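Local coordinates for 4-hydroxy-3-methylbut-2-enyl diphosphate reductase (Aquifex aeolicus, PDB 3DNF), which catalyses the last step of the non-mevalonate isoprenoid pathway, reducing hydroxymethylbutenyl diphosphate to isopentenyl and dimethylallyl diphosphates with an iron-sulfur cluster, at residues Y35-I40 with D67-R72. Sequence-based numbering, arbitrary orientation.
Sequences YTLGPI and DTVIIR
Leu37, in the conformer described, straddles two neighbours on the facing strand: its CD2 methyl rests against Val69 CB at 4.0 Å, while CD1 runs alongside Ile71, 4.0 Å from Ile71 CG1. CG, anti to the carbonyl carbon, points the fork toward strand 68-71. Val69 also lies beside Tyr35, its parallel bridge partner on the same face; Thr36 and Ile70 pair on the other, with Thr36 CG2 4.1 Å from Ile70 CD1. Three backbone bonds fix this register: Tyr35 N to Thr68 O, Ile70 N to Tyr35 O (2.8 Å) and Leu37 N to Ile70 O, the straightest at 165°. Tyr35 O also receives a CA-H contact from Val69 CA at 3.3 Å.

At one polar end, the Tyr35 ring presents its edge to Asp67, the ring and carboxylate planes 45° apart, and a water bridges Tyr35 OH and Asp67 OD2; OD1 and OD2 also accept backbone N-H bonds from Lys33 and Lys64, respectively. At the other, Arg72, in the conformer described, bends at chi3 (-64°), laying one guanidinium face over Leu37 O while NH1 donates to Pro39 O at 2.7 Å. Its NH2 is hydrogen-bonded to NE2 of His74, predicted to bind the diphosphate substrate, so Arg72 links the loop at Pro39 to that site. Thr36 OG1, donating to Gly38 O (2.7 Å), braces that loop from within.

The strands are the central pair of one of three four-stranded parallel sheets in this trilobal, open alpha/beta protein, flanked by strands 55-57 and 90-93. Helix 14-26 packs on Ile70 and Ile40, Phe63 covers Leu37 and Val69, and helix 44-53 reaches Pro39 and Ile40.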
loop_
_atom_site.group_PDB
_atom_site.type_symbol
_atom_site.label_atom_id
_atom_site.label_comp_id
_atom_site.label_asym_id
_atom_site.label_seq_id
_atom_site.Cartn_x
_atom_site.Cartn_y
_atom_site.Cartn_z
ATOM N N TYR B 35 -11.722 -33.632 -22.811
ATOM C CA TYR B 35 -12.087 -33.344 -21.414
ATOM C C TYR B 35 -11.622 -31.942 -21.077
ATOM O O TYR B 35 -10.590 -31.477 -21.556
ATOM C CB TYR B 35 -11.344 -34.255 -20.463
ATOM C CG TYR B 35 -11.717 -35.701 -20.524
ATOM C CD1 TYR B 35 -12.673 -36.213 -19.685
ATOM C CD2 TYR B 35 -11.049 -36.564 -21.403
ATOM C CE1 TYR B 35 -13.001 -37.580 -19.704
ATOM C CE2 TYR B 35 -11.367 -37.894 -21.442
ATOM C CZ TYR B 35 -12.331 -38.411 -20.602
ATOM O OH TYR B 35 -12.653 -39.747 -20.599
ATOM N N THR B 36 -12.401 -31.306 -20.192
ATOM C CA THR B 36 -11.923 -30.156 -19.448
ATOM C C THR B 36 -11.457 -30.745 -18.137
ATOM O O THR B 36 -11.935 -31.803 -17.672
ATOM C CB THR B 36 -13.050 -29.050 -19.239
ATOM O OG1 THR B 36 -14.182 -29.593 -18.547
ATOM C CG2 THR B 36 -13.480 -28.425 -20.593
ATOM N N LEU B 37 -10.438 -30.124 -17.580
ATOM C CA LEU B 37 -9.924 -30.594 -16.301
ATOM C C LEU B 37 -10.796 -30.038 -15.180
ATOM O O LEU B 37 -10.556 -28.918 -14.689
ATOM C CB LEU B 37 -8.482 -30.137 -16.132
ATOM C CG LEU B 37 -7.400 -30.849 -16.919
ATOM C CD1 LEU B 37 -6.054 -30.139 -16.644
ATOM C CD2 LEU B 37 -7.346 -32.323 -16.482
ATOM N N GLY B 38 -11.797 -30.816 -14.808
ATOM C CA GLY B 38 -12.902 -30.397 -13.935
ATOM C C GLY B 38 -13.929 -29.653 -14.795
ATOM O O GLY B 38 -13.652 -29.345 -15.961
ATOM N N PRO B 39 -15.092 -29.326 -14.223
ATOM C CA PRO B 39 -16.118 -28.582 -14.982
ATOM C C PRO B 39 -15.600 -27.195 -15.350
ATOM O O PRO B 39 -14.959 -26.518 -14.539
ATOM C CB PRO B 39 -17.277 -28.490 -13.998
ATOM C CG PRO B 39 -16.620 -28.532 -12.674
ATOM C CD PRO B 39 -15.529 -29.549 -12.834
ATOM N N ILE B 40 -15.874 -26.745 -16.576
ATOM C CA ILE B 40 -15.194 -25.550 -17.074
ATOM C C ILE B 40 -15.590 -24.267 -16.320
ATOM O O ILE B 40 -14.807 -23.315 -16.274
ATOM C CB ILE B 40 -15.442 -25.359 -18.582
ATOM C CG1 ILE B 40 -14.482 -24.309 -19.132
ATOM C CG2 ILE B 40 -16.903 -25.086 -18.861
ATOM C CD1 ILE B 40 -14.167 -24.516 -20.635
ATOM N N ASP B 67 -5.985 -38.758 -25.468
ATOM C CA ASP B 67 -7.118 -37.874 -25.153
ATOM C C ASP B 67 -6.690 -36.390 -25.043
ATOM O O ASP B 67 -5.513 -36.085 -24.895
ATOM C CB ASP B 67 -7.887 -38.289 -23.870
ATOM C CG ASP B 67 -8.685 -39.591 -24.035
ATOM O OD1 ASP B 67 -8.936 -40.051 -25.195
ATOM O OD2 ASP B 67 -9.074 -40.158 -22.988
ATOM N N THR B 68 -7.653 -35.484 -25.137
ATOM C CA THR B 68 -7.351 -34.042 -25.042
ATOM C C THR B 68 -7.797 -33.593 -23.655
ATOM O O THR B 68 -8.861 -33.992 -23.181
ATOM C CB THR B 68 -8.128 -33.229 -26.100
ATOM O OG1 THR B 68 -7.613 -33.545 -27.391
ATOM C CG2 THR B 68 -7.976 -31.683 -25.857
ATOM N N VAL B 69 -6.936 -32.844 -22.959
ATOM C CA VAL B 69 -7.391 -32.219 -21.712
ATOM C C VAL B 69 -7.191 -30.711 -21.799
ATOM O O VAL B 69 -6.183 -30.213 -22.305
ATOM C CB VAL B 69 -6.690 -32.779 -20.436
ATOM C CG1 VAL B 69 -7.140 -34.226 -20.147
ATOM C CG2 VAL B 69 -5.213 -32.675 -20.630
ATOM N N ILE B 70 -8.227 -29.990 -21.354
ATOM C CA ILE B 70 -8.252 -28.514 -21.372
ATOM C C ILE B 70 -8.053 -27.928 -19.979
ATOM O O ILE B 70 -8.862 -28.163 -19.036
ATOM C CB ILE B 70 -9.535 -27.973 -22.042
ATOM C CG1 ILE B 70 -9.654 -28.551 -23.479
ATOM C CG2 ILE B 70 -9.537 -26.420 -22.068
ATOM C CD1 ILE B 70 -11.082 -28.770 -23.906
ATOM N N ILE B 71 -6.958 -27.194 -19.833
ATOM C CA ILE B 71 -6.659 -26.514 -18.530
ATOM C C ILE B 71 -7.654 -25.350 -18.387
ATOM O O ILE B 71 -7.794 -24.576 -19.324
ATOM C CB ILE B 71 -5.228 -25.992 -18.507
ATOM C CG1 ILE B 71 -4.237 -27.181 -18.652
ATOM C CG2 ILE B 71 -4.960 -25.118 -17.198
ATOM C CD1 ILE B 71 -2.765 -26.785 -18.663
ATOM N N ARG B 72 -8.300 -25.224 -17.217
ATOM C CA ARG B 72 -9.305 -24.195 -17.049
ATOM C C ARG B 72 -8.672 -22.814 -16.922
ATOM O O ARG B 72 -7.441 -22.686 -16.755
ATOM C CB ARG B 72 -10.209 -24.489 -15.844
ATOM C CG ARG B 72 -10.962 -25.848 -15.937
ATOM C CD ARG B 72 -11.973 -25.974 -14.836
ATOM N NE ARG B 72 -11.380 -26.002 -13.494
ATOM C CZ ARG B 72 -11.999 -26.479 -12.418
ATOM N NH1 ARG B 72 -13.197 -27.023 -12.519
ATOM N NH2 ARG B 72 -11.394 -26.456 -11.233
HETATM O O HOH W 1 -11.097 -41.447 -22.187
HETATM O O HOH W 2 -7.972 -26.926 -14.853
#